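Local coordinates for protein endo-1,4-beta-mannanase (Eisenia fetida, PDB 5Y6T) that probably hydrolyses internal beta-1,4-mannosidic linkages of mannans, as an endo-acting glycoside hydrolase of family GH5 from an earthworm, at residues A[130-135]-A[197-202]; A[162-167]-A[205-210]; A[122-127]-A[169-174]; A[115-120]-A[209-214]. All blocks are in the same frame, centred on the assembly; numbering follows the deposited sequence.

Contact 1. Residues A[130-135]-A[197-202]; sequences DLIYDD and DSIPMQ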
# COMPACT_ATOMS: atom_id res chain seq x y z
N ASP A 130 16.06 -7.50 -11.07
CA ASP A 130 16.88 -6.77 -12.03
C ASP A 130 16.31 -5.36 -12.32
O ASP A 130 17.13 -4.47 -12.60
CB ASP A 130 17.01 -7.54 -13.33
CG ASP A 130 17.97 -8.75 -13.22
OD1 ASP A 130 18.63 -8.98 -12.16
OD2 ASP A 130 17.95 -9.58 -14.16
N LEU A 131 14.99 -5.14 -12.17
CA LEU A 131 14.44 -3.76 -12.28
C LEU A 131 14.95 -2.84 -11.18
O LEU A 131 15.02 -1.63 -11.37
CB LEU A 131 12.97 -3.75 -12.27
CG LEU A 131 12.24 -4.55 -13.35
CD1 LEU A 131 10.75 -4.38 -13.22
CD2 LEU A 131 12.77 -4.18 -14.75
N ILE A 132 15.24 -3.42 -10.03
CA ILE A 132 15.75 -2.64 -8.89
C ILE A 132 17.17 -2.24 -9.08
O ILE A 132 17.65 -1.24 -8.53
CB ILE A 132 15.55 -3.46 -7.58
CG1 ILE A 132 14.06 -3.77 -7.33
CG2 ILE A 132 16.05 -2.65 -6.40
CD1 ILE A 132 13.78 -4.74 -6.21
N TYR A 133 17.92 -3.04 -9.81
CA TYR A 133 19.33 -2.82 -10.06
C TYR A 133 19.70 -2.19 -11.40
O TYR A 133 20.82 -1.75 -11.58
CB TYR A 133 20.13 -4.10 -9.91
CG TYR A 133 20.35 -4.52 -8.49
CD1 TYR A 133 19.37 -5.25 -7.82
CD2 TYR A 133 21.50 -4.19 -7.81
CE1 TYR A 133 19.56 -5.66 -6.50
CE2 TYR A 133 21.68 -4.59 -6.48
CZ TYR A 133 20.70 -5.36 -5.85
OH TYR A 133 20.88 -5.77 -4.50
N ASP A 134 18.83 -2.22 -12.39
CA ASP A 134 19.23 -1.76 -13.72
C ASP A 134 18.19 -0.73 -14.19
O ASP A 134 17.05 -1.04 -14.59
CB ASP A 134 19.32 -3.01 -14.61
CG ASP A 134 19.62 -2.71 -16.07
OD1 ASP A 134 19.41 -1.59 -16.54
OD2 ASP A 134 20.08 -3.66 -16.74
N ASP A 135 18.58 0.54 -14.15
CA ASP A 135 17.70 1.62 -14.52
C ASP A 135 17.19 1.55 -15.94
O ASP A 135 16.13 2.07 -16.24
CB ASP A 135 18.39 2.96 -14.27
CG ASP A 135 18.33 3.38 -12.79
OD1 ASP A 135 17.55 2.77 -11.99
OD2 ASP A 135 19.05 4.36 -12.42
N ASP A 197 15.42 -10.77 1.30
CA ASP A 197 16.59 -10.49 0.47
C ASP A 197 17.37 -9.39 1.23
O ASP A 197 16.95 -9.00 2.33
CB ASP A 197 16.23 -10.08 -0.95
CG ASP A 197 16.83 -10.98 -2.02
OD1 ASP A 197 17.67 -11.85 -1.72
OD2 ASP A 197 16.42 -10.81 -3.19
N SER A 198 18.47 -8.96 0.64
CA SER A 198 19.44 -8.02 1.23
C SER A 198 19.84 -6.97 0.21
O SER A 198 21.03 -6.78 -0.09
CB SER A 198 20.71 -8.76 1.71
OG SER A 198 20.39 -9.90 2.46
N ILE A 199 18.87 -6.27 -0.32
CA ILE A 199 19.12 -5.24 -1.31
C ILE A 199 19.39 -3.96 -0.54
O ILE A 199 18.71 -3.67 0.44
CB ILE A 199 17.86 -5.08 -2.19
CG1 ILE A 199 17.58 -6.39 -2.94
CG2 ILE A 199 18.01 -3.95 -3.24
CD1 ILE A 199 16.30 -6.38 -3.78
N PRO A 200 20.35 -3.16 -1.01
CA PRO A 200 20.59 -1.88 -0.33
C PRO A 200 19.39 -1.00 -0.27
O PRO A 200 18.71 -0.83 -1.28
CB PRO A 200 21.66 -1.23 -1.19
CG PRO A 200 22.39 -2.38 -1.84
CD PRO A 200 21.29 -3.37 -2.13
N MET A 201 19.22 -0.31 0.85
CA MET A 201 18.15 0.66 0.97
C MET A 201 18.10 1.70 -0.12
O MET A 201 17.01 2.00 -0.67
CB MET A 201 18.21 1.32 2.37
CG MET A 201 17.10 2.36 2.56
SD MET A 201 15.42 1.73 2.52
CE MET A 201 15.27 1.08 4.18
N GLN A 202 19.27 2.25 -0.47
CA GLN A 202 19.30 3.23 -1.56
C GLN A 202 18.66 2.74 -2.85
O GLN A 202 17.97 3.56 -3.53
CB GLN A 202 20.72 3.68 -1.82
CG GLN A 202 20.82 4.73 -2.91
CD GLN A 202 21.02 4.22 -4.30
OE1 GLN A 202 21.61 3.13 -4.52
NE2 GLN A 202 20.56 5.00 -5.27
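Ile132 and Ile199 make the close-fitting half of this contact, their side chains crossing at about a right angle. Their two delta methyls meet, CD1 of Ile132 lying 3.9 Å from CD1 of Ile199, and the gamma methyls pair in the same way, with Ile132 CG2 also 3.9 Å from Ile199 CG2. Both isoleucines are buried, and Phe207 of helix 201-218 adds a further apolar partner for Ile132. The backbone of Ile199 is also hydrogen-bonded to Ile171 and Ser173. In the TIM-barrel, or (beta/alpha)8, fold of family GH5, this is where the long loop after the fourth barrel strand runs into helix 201-218, with Pro200 at its N-cap position, and meets the last turn of the short helix 126-133. The solvent side is carried by more exposed groups, Tyr133 and Pro200. With CG anti to its carbonyl carbon (chi1 -76°), the Tyr133 ring reaches across to Ile199 obliquely, its CE1 4.0 Å from Ile199 CG2. No hydrogen bond crosses between the segments, and Tyr133 OH meets carbon atoms, 3.6 Å from Ile199 CG2 and 3.4 Å from Pro200 CD. An alanine in place of Ile199 would remove every atom beyond CB and is likely to leave the CD1 and CG2 methyls of Ile132 facing a gap.

Contact 2. Residues A[162-167]-A[205-210]; sequences WEVMNE and QSFINK
Val164 and Met165 dock on Phe207 and Ile208 where the fourth strand of the (beta/alpha)8 barrel turns a corner and is backed by helix 201-218, the helix that follows it in the barrel. The chain bends at Val164, whose CA is 6.1 Å from that of Ile208, so two consecutive residues can both direct their CB atoms toward the helix. The apolar contacts come first. Val164 CG1 lies against the Ile208 side chain, 4.1 Å from its CG1, and just touches the Phe207 ring at CD2. Met165 makes the closer approach: its chain is extended as far as SD and then bent (chi3 -67°), which brings the terminal methyl CE to 3.4 Å from Phe207 CE2 and 3.5 Å from Phe207 CD2. It meets the ring obliquely, and the methyl rather than the sulfur does the touching. Tyr128 and Leu131 of helix 126-133 also pack on Phe207.

The polar side chains of 162-167 have partners elsewhere. Glu163 forms a salt bridge with Arg67, and Asn166 is hydrogen-bonded to the same arginine. Asn166 and Glu167 both bind a Tris molecule, and their Asn-Glu sequence at the end of the fourth strand is consistent with the GH5 active-site signature. Where methyl meets carbonyl, Val164 CG2 sits 4.1 Å from Ile208 O, an oxygen that accepts a hydrogen bond from Thr212 OG1.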
# COMPACT_ATOMS: atom_id res chain seq x y z
N TRP A 162 -2.17 4.61 -5.65
CA TRP A 162 -1.19 3.58 -6.02
C TRP A 162 -0.17 3.45 -4.90
O TRP A 162 0.09 4.39 -4.16
CB TRP A 162 -0.45 3.98 -7.29
CG TRP A 162 -1.27 4.03 -8.54
CD1 TRP A 162 -1.95 5.13 -9.00
CD2 TRP A 162 -1.60 2.96 -9.41
NE1 TRP A 162 -2.63 4.85 -10.12
CE2 TRP A 162 -2.42 3.51 -10.45
CE3 TRP A 162 -1.22 1.60 -9.49
CZ2 TRP A 162 -2.99 2.72 -11.46
CZ3 TRP A 162 -1.72 0.84 -10.53
CH2 TRP A 162 -2.56 1.41 -11.53
N GLU A 163 0.51 2.30 -4.87
CA GLU A 163 1.55 1.98 -3.92
C GLU A 163 2.61 1.18 -4.63
O GLU A 163 2.33 0.17 -5.25
CB GLU A 163 1.01 1.15 -2.72
CG GLU A 163 2.03 0.78 -1.70
CD GLU A 163 1.46 0.10 -0.48
OE1 GLU A 163 0.23 0.21 -0.23
OE2 GLU A 163 2.22 -0.56 0.22
N VAL A 164 3.85 1.68 -4.64
CA VAL A 164 4.84 0.99 -5.40
C VAL A 164 5.16 -0.39 -4.89
O VAL A 164 5.36 -1.27 -5.71
CB VAL A 164 6.13 1.86 -5.65
CG1 VAL A 164 7.26 1.05 -6.29
CG2 VAL A 164 5.76 3.06 -6.52
N MET A 165 5.40 -0.49 -3.59
CA MET A 165 5.90 -1.72 -3.01
C MET A 165 5.41 -1.99 -1.62
O MET A 165 5.55 -1.16 -0.73
CB MET A 165 7.41 -1.74 -3.04
CG MET A 165 7.96 -3.08 -2.57
SD MET A 165 9.76 -3.10 -2.41
CE MET A 165 10.33 -2.93 -4.11
N ASN A 166 4.81 -3.16 -1.41
CA ASN A 166 4.52 -3.60 -0.06
C ASN A 166 5.77 -3.96 0.73
O ASN A 166 6.52 -4.78 0.26
CB ASN A 166 3.64 -4.83 -0.13
CG ASN A 166 3.38 -5.40 1.25
OD1 ASN A 166 2.72 -4.75 2.06
ND2 ASN A 166 3.90 -6.62 1.50
N GLU A 167 5.94 -3.38 1.92
CA GLU A 167 7.03 -3.79 2.84
C GLU A 167 8.40 -3.95 2.15
O GLU A 167 8.98 -5.00 2.15
CB GLU A 167 6.62 -5.07 3.56
CG GLU A 167 5.36 -4.85 4.39
CD GLU A 167 4.96 -6.02 5.28
OE1 GLU A 167 5.61 -7.13 5.16
OE2 GLU A 167 4.05 -5.82 6.11
N GLN A 205 14.75 2.67 -2.28
CA GLN A 205 14.31 4.05 -2.38
C GLN A 205 14.31 4.60 -3.79
O GLN A 205 13.38 5.33 -4.17
CB GLN A 205 15.11 4.98 -1.46
CG GLN A 205 14.92 4.72 0.04
CD GLN A 205 16.07 5.33 0.84
OE1 GLN A 205 17.27 5.21 0.49
NE2 GLN A 205 15.73 5.90 1.98
N SER A 206 15.40 4.37 -4.52
CA SER A 206 15.47 4.83 -5.93
C SER A 206 14.33 4.25 -6.76
O SER A 206 13.68 4.96 -7.50
CB SER A 206 16.87 4.50 -6.49
OG SER A 206 16.96 5.00 -7.83
N PHE A 207 14.10 2.93 -6.61
CA PHE A 207 13.04 2.17 -7.32
C PHE A 207 11.68 2.82 -7.02
O PHE A 207 10.91 3.07 -7.93
CB PHE A 207 13.14 0.68 -6.88
CG PHE A 207 12.17 -0.28 -7.53
CD1 PHE A 207 12.39 -0.73 -8.83
CD2 PHE A 207 11.14 -0.82 -6.82
CE1 PHE A 207 11.59 -1.71 -9.37
CE2 PHE A 207 10.34 -1.83 -7.35
CZ PHE A 207 10.55 -2.22 -8.66
N ILE A 208 11.47 3.13 -5.76
CA ILE A 208 10.27 3.75 -5.32
C ILE A 208 10.13 5.18 -5.87
O ILE A 208 9.02 5.59 -6.33
CB ILE A 208 10.12 3.69 -3.77
CG1 ILE A 208 9.94 2.21 -3.35
CG2 ILE A 208 8.94 4.53 -3.29
CD1 ILE A 208 10.36 1.97 -1.93
N ASN A 209 11.15 5.98 -5.68
CA ASN A 209 11.15 7.36 -6.11
C ASN A 209 10.81 7.47 -7.60
O ASN A 209 9.96 8.26 -8.01
CB ASN A 209 12.53 7.97 -5.84
CG ASN A 209 12.69 9.39 -6.44
OD1 ASN A 209 13.55 9.60 -7.30
ND2 ASN A 209 11.87 10.36 -5.98
N LYS A 210 11.48 6.67 -8.43
CA LYS A 210 11.31 6.77 -9.89
C LYS A 210 9.93 6.38 -10.33
O LYS A 210 9.33 7.04 -11.20
CB LYS A 210 12.41 6.04 -10.69
CG LYS A 210 13.81 6.59 -10.42
CD LYS A 210 14.94 5.74 -11.02
CE LYS A 210 16.35 6.32 -10.81
NZ LYS A 210 16.68 7.53 -11.59

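Contact 3. Residues A[122-127]-A[169-174]; sequences TTPTSR and EGIVSA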
# COMPACT_ATOMS: atom_id res chain seq x y z
N THR A 122 8.34 -10.96 0.02
CA THR A 122 8.86 -12.24 -0.46
C THR A 122 10.05 -11.98 -1.36
O THR A 122 10.26 -10.88 -1.85
CB THR A 122 7.82 -13.02 -1.26
OG1 THR A 122 7.34 -12.23 -2.37
CG2 THR A 122 6.63 -13.47 -0.31
N THR A 123 10.83 -13.00 -1.61
CA THR A 123 12.00 -12.83 -2.37
C THR A 123 11.59 -12.58 -3.85
O THR A 123 10.81 -13.35 -4.44
CB THR A 123 12.85 -14.10 -2.31
OG1 THR A 123 13.18 -14.37 -0.94
CG2 THR A 123 14.15 -13.91 -3.08
N PRO A 124 12.17 -11.56 -4.47
CA PRO A 124 11.83 -11.32 -5.86
C PRO A 124 12.28 -12.37 -6.85
O PRO A 124 13.36 -12.97 -6.66
CB PRO A 124 12.62 -10.01 -6.20
CG PRO A 124 12.86 -9.38 -4.91
CD PRO A 124 12.98 -10.46 -3.88
N THR A 125 11.49 -12.57 -7.90
CA THR A 125 11.98 -13.23 -9.10
C THR A 125 13.13 -12.41 -9.73
O THR A 125 13.25 -11.22 -9.49
CB THR A 125 10.90 -13.45 -10.12
OG1 THR A 125 10.44 -12.18 -10.59
CG2 THR A 125 9.78 -14.33 -9.55
N SER A 126 14.00 -13.05 -10.51
CA SER A 126 15.22 -12.42 -11.00
C SER A 126 14.89 -11.24 -11.93
O SER A 126 15.62 -10.20 -11.96
CB SER A 126 16.16 -13.48 -11.65
OG SER A 126 15.49 -13.96 -12.84
N ARG A 127 13.79 -11.32 -12.67
CA ARG A 127 13.45 -10.21 -13.58
C ARG A 127 13.01 -8.99 -12.82
O ARG A 127 13.37 -7.85 -13.20
CB ARG A 127 12.46 -10.60 -14.61
CG ARG A 127 12.93 -11.62 -15.66
CD ARG A 127 14.07 -11.08 -16.47
NE ARG A 127 14.20 -11.91 -17.69
CZ ARG A 127 15.30 -11.97 -18.40
NH1 ARG A 127 16.33 -11.26 -18.11
NH2 ARG A 127 15.35 -12.79 -19.47
N GLU A 169 11.06 -3.32 3.38
CA GLU A 169 12.01 -3.76 4.39
C GLU A 169 12.16 -5.25 4.44
O GLU A 169 13.14 -5.77 5.00
CB GLU A 169 11.63 -3.21 5.75
CG GLU A 169 11.42 -1.73 5.74
CD GLU A 169 10.04 -1.27 5.27
OE1 GLU A 169 9.10 -2.11 5.25
OE2 GLU A 169 9.93 -0.07 4.98
N GLY A 170 11.20 -5.98 3.86
CA GLY A 170 11.42 -7.43 3.68
C GLY A 170 12.60 -7.80 2.84
O GLY A 170 13.18 -8.88 3.07
N ILE A 171 13.04 -6.92 1.92
CA ILE A 171 14.09 -7.28 1.01
C ILE A 171 15.32 -6.41 1.20
O ILE A 171 16.18 -6.36 0.32
CB ILE A 171 13.60 -7.29 -0.44
CG1 ILE A 171 12.92 -5.98 -0.87
CG2 ILE A 171 12.72 -8.52 -0.63
CD1 ILE A 171 12.47 -5.99 -2.34
N VAL A 172 15.36 -5.63 2.29
CA VAL A 172 16.45 -4.68 2.52
C VAL A 172 17.54 -5.28 3.39
O VAL A 172 17.32 -6.13 4.23
CB VAL A 172 15.96 -3.36 3.16
CG1 VAL A 172 15.71 -3.49 4.65
CG2 VAL A 172 16.94 -2.21 2.89
N SER A 173 18.76 -4.79 3.12
CA SER A 173 19.89 -5.09 3.94
C SER A 173 19.86 -4.21 5.17
O SER A 173 20.13 -2.99 5.12
CB SER A 173 21.16 -4.89 3.11
OG SER A 173 22.24 -5.47 3.84
N ALA A 174 19.47 -4.83 6.25
CA ALA A 174 19.27 -4.15 7.56
C ALA A 174 20.55 -4.11 8.37
O ALA A 174 21.39 -4.98 8.26
CB ALA A 174 18.14 -4.80 8.32
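Two loops that leave the C-terminal ends of the third and fourth barrel strands come together here, with Ile171 of one set against Thr122 and Pro124 of the other. A single methyl does the touching. Ile171 CG2 lies 3.6 Å from the backbone oxygen of Thr122 and 3.8 Å from Pro124 CD, so one methyl meets both the carbonyl oxygen and the proline CD, which lie on the same side of it. The torsion explains this: CG1 of Ile171 stands between its own N and carbonyl carbon (chi1 53°), which leaves CG2 anti to the carbonyl carbon and turned to the other loop. The same methyl also approaches Gly120 O, at 3.3 Å, while CD1 reaches over to Met165 SD at 4.0 Å. Tyr128 and Leu204 add further apolar contacts to this buried isoleucine.

In a (beta/alpha)8 enzyme the catalytic-face loops carry the substrate cleft, and bound small molecules lie close by: the side chain of Thr122 is about 4 Å from an isopropyl alcohol and about 6 Å from a Tris molecule, both probably from the crystallisation liquor. The CB of Thr122 points away from 169-174, and its OG1 makes a weak hydrogen bond with Tyr34 OH. Gly170 passes beside Thr122, with 6.8 Å between their CA atoms, and its backbone is hydrogen-bonded to Ala196. Beyond Pro124 the chain enters helix 126-133, with Thr125 at the N-cap position and Thr125 OG1 hydrogen-bonded to the backbone oxygen of Asp73.

Contact 4. Residues A[115-120]-A[209-214]; sequences IVLWNG and NKQTAA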
# COMPACT_ATOMS: atom_id res chain seq x y z
N ILE A 115 -3.95 0.32 -4.98
CA ILE A 115 -3.31 -0.70 -5.87
C ILE A 115 -1.82 -0.77 -5.61
O ILE A 115 -1.12 0.21 -5.80
CB ILE A 115 -3.56 -0.42 -7.37
CG1 ILE A 115 -5.06 -0.20 -7.65
CG2 ILE A 115 -3.02 -1.54 -8.23
CD1 ILE A 115 -5.36 0.33 -9.04
N VAL A 116 -1.37 -1.96 -5.21
CA VAL A 116 0.01 -2.23 -4.89
C VAL A 116 0.71 -2.95 -6.02
O VAL A 116 0.38 -4.08 -6.33
CB VAL A 116 0.14 -3.04 -3.57
CG1 VAL A 116 1.59 -3.12 -3.22
CG2 VAL A 116 -0.63 -2.40 -2.41
N LEU A 117 1.76 -2.35 -6.57
CA LEU A 117 2.46 -2.96 -7.71
C LEU A 117 3.32 -4.18 -7.36
O LEU A 117 3.08 -5.27 -7.91
CB LEU A 117 3.32 -1.93 -8.40
CG LEU A 117 2.64 -0.69 -8.98
CD1 LEU A 117 3.64 0.31 -9.60
CD2 LEU A 117 1.67 -1.06 -10.09
N TRP A 118 4.23 -3.99 -6.42
CA TRP A 118 5.24 -4.96 -6.16
C TRP A 118 5.20 -5.43 -4.72
O TRP A 118 4.73 -4.70 -3.85
CB TRP A 118 6.63 -4.41 -6.45
CG TRP A 118 6.80 -3.91 -7.83
CD1 TRP A 118 6.86 -2.61 -8.20
CD2 TRP A 118 7.08 -4.67 -9.00
NE1 TRP A 118 7.12 -2.50 -9.53
CE2 TRP A 118 7.30 -3.76 -10.04
CE3 TRP A 118 7.22 -6.04 -9.28
CZ2 TRP A 118 7.53 -4.17 -11.35
CZ3 TRP A 118 7.49 -6.43 -10.53
CH2 TRP A 118 7.63 -5.49 -11.58
N ASN A 119 5.73 -6.64 -4.48
CA ASN A 119 5.91 -7.16 -3.11
C ASN A 119 7.33 -7.28 -2.67
O ASN A 119 8.19 -7.81 -3.39
CB ASN A 119 5.20 -8.54 -2.99
CG ASN A 119 5.03 -8.99 -1.54
OD1 ASN A 119 5.10 -8.20 -0.62
ND2 ASN A 119 4.86 -10.30 -1.35
N GLY A 120 7.59 -6.66 -1.54
CA GLY A 120 8.82 -6.69 -0.82
C GLY A 120 8.92 -7.69 0.33
O GLY A 120 9.95 -7.77 0.97
N ASN A 209 11.15 5.98 -5.68
CA ASN A 209 11.15 7.36 -6.11
C ASN A 209 10.81 7.47 -7.60
O ASN A 209 9.96 8.26 -8.01
CB ASN A 209 12.53 7.97 -5.84
CG ASN A 209 12.69 9.39 -6.44
OD1 ASN A 209 13.55 9.60 -7.30
ND2 ASN A 209 11.87 10.36 -5.98
N LYS A 210 11.48 6.67 -8.43
CA LYS A 210 11.31 6.77 -9.89
C LYS A 210 9.93 6.38 -10.33
O LYS A 210 9.33 7.04 -11.20
CB LYS A 210 12.41 6.04 -10.69
CG LYS A 210 13.81 6.59 -10.42
CD LYS A 210 14.94 5.74 -11.02
CE LYS A 210 16.35 6.32 -10.81
NZ LYS A 210 16.68 7.53 -11.59
N GLN A 211 9.43 5.28 -9.79
CA GLN A 211 8.05 4.87 -10.13
C GLN A 211 6.98 5.79 -9.59
O GLN A 211 6.01 6.08 -10.28
CB GLN A 211 7.77 3.44 -9.73
CG GLN A 211 8.56 2.47 -10.57
CD GLN A 211 8.45 1.08 -10.00
OE1 GLN A 211 7.51 0.33 -10.32
NE2 GLN A 211 9.37 0.74 -9.10
N THR A 212 7.21 6.35 -8.41
CA THR A 212 6.26 7.30 -7.85
C THR A 212 6.18 8.54 -8.76
O THR A 212 5.09 9.03 -9.05
CB THR A 212 6.57 7.65 -6.38
OG1 THR A 212 6.44 6.48 -5.54
CG2 THR A 212 5.62 8.67 -5.84
N ALA A 213 7.34 9.03 -9.18
CA ALA A 213 7.41 10.20 -10.03
C ALA A 213 6.63 9.88 -11.33
O ALA A 213 5.82 10.69 -11.84
CB ALA A 213 8.86 10.50 -10.38
N ALA A 214 6.90 8.68 -11.90
CA ALA A 214 6.28 8.31 -13.15
C ALA A 214 4.76 8.24 -13.00
O ALA A 214 4.05 8.75 -13.89
CB ALA A 214 6.79 6.96 -13.69
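Leu117 and Gln211 mark the closest approach of the two backbones, their CA atoms 9.9 Å apart, so strand 112-119 and helix 201-218 are bridged here by side chains alone. The helix runs without a break through 209-214, Ala213 N bonding to Asn209 O. Gln211 spans much of the distance. Its CG is anti to the carbonyl carbon (chi1 -68°) and the chain is extended beyond, which delivers the amide to the indole of Trp118. There Trp118 NE1 donates to Gln211 OE1 over 3.0 Å with an N-H...O angle of 156°. The oxygen lies at the edge of the indole, in its plane, and the N-H arrives on a lone pair in the carbonyl plane, although ring and amide planes are 67° apart. Gln211 NE2 in turn donates to Phe207 O, so both ends of the amide are held and its rotation is fixed. Leu117 crosses the glutamine obliquely, its CD1 3.9 Å from the same Gln211 OE1. A phenylalanine in place of Trp118 would lack the N-H and is likely to leave this buried oxygen without its donor and the glutamine amide less firmly held. Around the pair, the Trp118 ring stacks with Tyr128 of helix 126-133 and meets His71 of strand 65-72, while Tyr141 packs on both Leu117 and Gln211, so that helix 135-152 lies against both the strand and helix 201-218.

How the contacts relate
Helix 201-218 ties three of the set together: contact 1 lies at its start, contacts 2 and 4 farther along it, sharing Asn209 and Lys210, with centres about 4 Å apart. Those two reach neighbouring strands of the barrel, 112-119 and 159-163 with its continuation 165-166. Contact 3 lies about 8 Å centre to centre from contact 1 and joins the loops that follow those strands. Along the chain, contacts 1 and 3 are nested inside the loop closed by contact 4, while contacts 1, 2 and 3 cross one another. The four thus join the third and fourth beta-alpha units, with the Tris-binding Asn166 and Glu167 in contact 2 and contact 1 farther out.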